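Long-range contact in putative uncharacterized protein gbs1889 (Streptococcus agalactiae, PDB 3VXD), which hydrolyses unsaturated hyaluronan, chondroitin and heparin disaccharides, releasing the unsaturated uronic acid and preferring sulfated glycosaminoglycan substrates: residues Cys176-Gln181 with Ile256-Arg261. The protein carries 1 engineered substitution. Residues are numbered along the deposited sequence; the frame is centred on the assembly and turned at random.
Sequences CLLNIQ and IPLSYR
The carboxamide of Gln-181 meets the guanidinium of Arg-261 at its edge, the two planes turned 51° from each other, while the methyl CD2 of Leu-258 sits over one guanidinium face, 3.7 Å from its plane and nearer the margin than the centre. The rotation of the guanidinium is held in part by a nearly straight bond (166°) from Arg-261 NE to the carbonyl O of Leu-258, at 2.8 Å, with the donor lying in the carbonyl plane on a lone pair. A bend at chi3 folds the arginine back toward the Leu-258 carbonyl for this bond, and a salt bridge from NH2 to the terminal carboxylate of Trp-398 is a second hold. For the Gln-181 amide the modelled orientation is doubtful, so the firm evidence is its packing: Gln-181 CD lies 3.6 Å from Leu-258 CB, brought there by the bend at chi2 (-41°). Ser-259 OG, hydrogen-bonded to Gly-255 O, faces the methyl CD1 of Ile-180 at 3.7 Å. Apolar contacts continue the interface. Leu-177 runs alongside Ile-256, with Leu-177 CD1 4.1 Å from Ile-256 CG1. Leu-178 crosses Leu-258 at a slant, Leu-178 CD2 to Leu-258 CD1 at 3.9 Å. Phe-203 of helix 193-210 touches both Leu-177 and Ser-259. Leu-178 also lies close to the substrate-binding Trp-251 and to the engineered Asn-115, at the position of the nucleophile, and Asp-175, the proton donor, immediately precedes 176-181. The contact thus joins the segment following the proton donor to helix 246-263 beside the active site, within the (alpha/alpha)6-barrel of glycoside hydrolase family 88.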
loop_
_atom_site.group_PDB
_atom_site.type_symbol
_atom_site.label_atom_id
_atom_site.label_comp_id
_atom_site.label_asym_id
_atom_site.label_seq_id
_atom_site.Cartn_x
_atom_site.Cartn_y
_atom_site.Cartn_z
ATOM N N CYS A 176 9.975 -2.438 4.469
ATOM C CA CYS A 176 10.615 -1.427 5.319
ATOM C C CYS A 176 10.742 -0.073 4.631
ATOM O O CYS A 176 10.907 0.940 5.301
ATOM C CB CYS A 176 11.993 -1.882 5.805
ATOM S SG CYS A 176 11.952 -2.976 7.240
ATOM N N LEU A 177 10.671 -0.067 3.299
ATOM C CA LEU A 177 10.637 1.169 2.521
ATOM C C LEU A 177 9.379 1.994 2.824
ATOM O O LEU A 177 9.387 3.215 2.665
ATOM C CB LEU A 177 10.733 0.873 1.021
ATOM C CG LEU A 177 12.028 0.241 0.483
ATOM C CD1 LEU A 177 11.937 -0.036 -1.015
ATOM C CD2 LEU A 177 13.232 1.110 0.789
ATOM N N LEU A 178 8.308 1.324 3.252
ATOM C CA LEU A 178 7.091 2.012 3.703
ATOM C C LEU A 178 7.130 2.260 5.208
ATOM O O LEU A 178 6.639 3.282 5.683
ATOM C CB LEU A 178 5.820 1.238 3.315
ATOM C CG LEU A 178 5.484 1.251 1.821
ATOM C CD1 LEU A 178 6.027 -0.003 1.128
ATOM C CD2 LEU A 178 3.984 1.409 1.590
ATOM N N ASN A 179 7.725 1.317 5.936
ATOM C CA ASN A 179 7.958 1.414 7.381
ATOM C C ASN A 179 8.626 2.739 7.778
ATOM O O ASN A 179 8.214 3.384 8.745
ATOM C CB ASN A 179 8.840 0.229 7.804
ATOM C CG ASN A 179 8.697 -0.161 9.274
ATOM O OD1 ASN A 179 9.453 -1.014 9.759
ATOM N ND2 ASN A 179 7.738 0.427 9.980
ATOM N N ILE A 180 9.640 3.149 7.013
ATOM C CA ILE A 180 10.437 4.347 7.331
ATOM C C ILE A 180 9.708 5.690 7.141
ATOM O O ILE A 180 10.196 6.728 7.596
ATOM C CB ILE A 180 11.806 4.361 6.578
ATOM C CG1 ILE A 180 11.618 4.367 5.049
ATOM C CG2 ILE A 180 12.671 3.171 7.036
ATOM C CD1 ILE A 180 12.937 4.499 4.245
ATOM N N GLN A 181 8.550 5.670 6.477
ATOM C CA GLN A 181 7.759 6.891 6.285
ATOM C C GLN A 181 7.329 7.453 7.635
ATOM O O GLN A 181 7.222 8.669 7.821
ATOM C CB GLN A 181 6.544 6.645 5.377
ATOM C CG GLN A 181 6.878 6.083 3.972
ATOM C CD GLN A 181 8.112 6.722 3.329
ATOM O OE1 GLN A 181 9.024 6.020 2.858
ATOM N NE2 GLN A 181 8.147 8.042 3.302
ATOM N N ILE A 256 9.669 3.275 -2.874
ATOM C CA ILE A 256 10.698 4.141 -3.451
ATOM C C ILE A 256 10.210 5.583 -3.689
ATOM O O ILE A 256 10.854 6.517 -3.213
ATOM C CB ILE A 256 11.341 3.526 -4.725
ATOM C CG1 ILE A 256 12.093 2.235 -4.379
ATOM C CG2 ILE A 256 12.281 4.518 -5.405
ATOM C CD1 ILE A 256 12.388 1.360 -5.585
ATOM N N PRO A 257 9.088 5.774 -4.419
ATOM C CA PRO A 257 8.621 7.153 -4.570
ATOM C C PRO A 257 8.251 7.814 -3.241
ATOM O O PRO A 257 8.494 8.995 -3.077
ATOM C CB PRO A 257 7.378 7.032 -5.476
ATOM C CG PRO A 257 7.058 5.596 -5.544
ATOM C CD PRO A 257 8.342 4.855 -5.294
ATOM N N LEU A 258 7.677 7.068 -2.302
ATOM C CA LEU A 258 7.406 7.613 -0.961
ATOM C C LEU A 258 8.672 8.186 -0.314
ATOM O O LEU A 258 8.649 9.285 0.260
ATOM C CB LEU A 258 6.791 6.541 -0.050
ATOM C CG LEU A 258 5.332 6.158 -0.317
ATOM C CD1 LEU A 258 4.888 5.029 0.623
ATOM C CD2 LEU A 258 4.401 7.360 -0.179
ATOM N N SER A 259 9.771 7.437 -0.427
ATOM C CA SER A 259 11.069 7.866 0.092
ATOM C C SER A 259 11.652 9.000 -0.753
ATOM O O SER A 259 12.255 9.941 -0.219
ATOM C CB SER A 259 12.048 6.685 0.140
ATOM O OG SER A 259 11.545 5.645 0.958
ATOM N N TYR A 260 11.451 8.923 -2.066
ATOM C CA TYR A 260 11.901 9.989 -2.962
ATOM C C TYR A 260 11.361 11.375 -2.560
ATOM O O TYR A 260 12.093 12.364 -2.611
ATOM C CB TYR A 260 11.567 9.679 -4.422
ATOM C CG TYR A 260 11.984 10.790 -5.353
ATOM C CD1 TYR A 260 13.300 10.891 -5.816
ATOM C CD2 TYR A 260 11.068 11.757 -5.754
ATOM C CE1 TYR A 260 13.684 11.932 -6.677
ATOM C CE2 TYR A 260 11.439 12.794 -6.598
ATOM C CZ TYR A 260 12.741 12.881 -7.049
ATOM O OH TYR A 260 13.084 13.923 -7.886
ATOM N N ARG A 261 10.095 11.439 -2.152
ATOM C CA ARG A 261 9.509 12.698 -1.673
ATOM C C ARG A 261 10.421 13.402 -0.679
ATOM O O ARG A 261 10.555 14.620 -0.696
ATOM C CB ARG A 261 8.204 12.453 -0.921
ATOM C CG ARG A 261 7.075 11.832 -1.684
ATOM C CD ARG A 261 5.905 11.711 -0.723
ATOM N NE ARG A 261 6.239 10.800 0.371
ATOM C CZ ARG A 261 5.605 10.733 1.537
ATOM N NH1 ARG A 261 4.589 11.550 1.807
ATOM N NH2 ARG A 261 6.002 9.849 2.451
#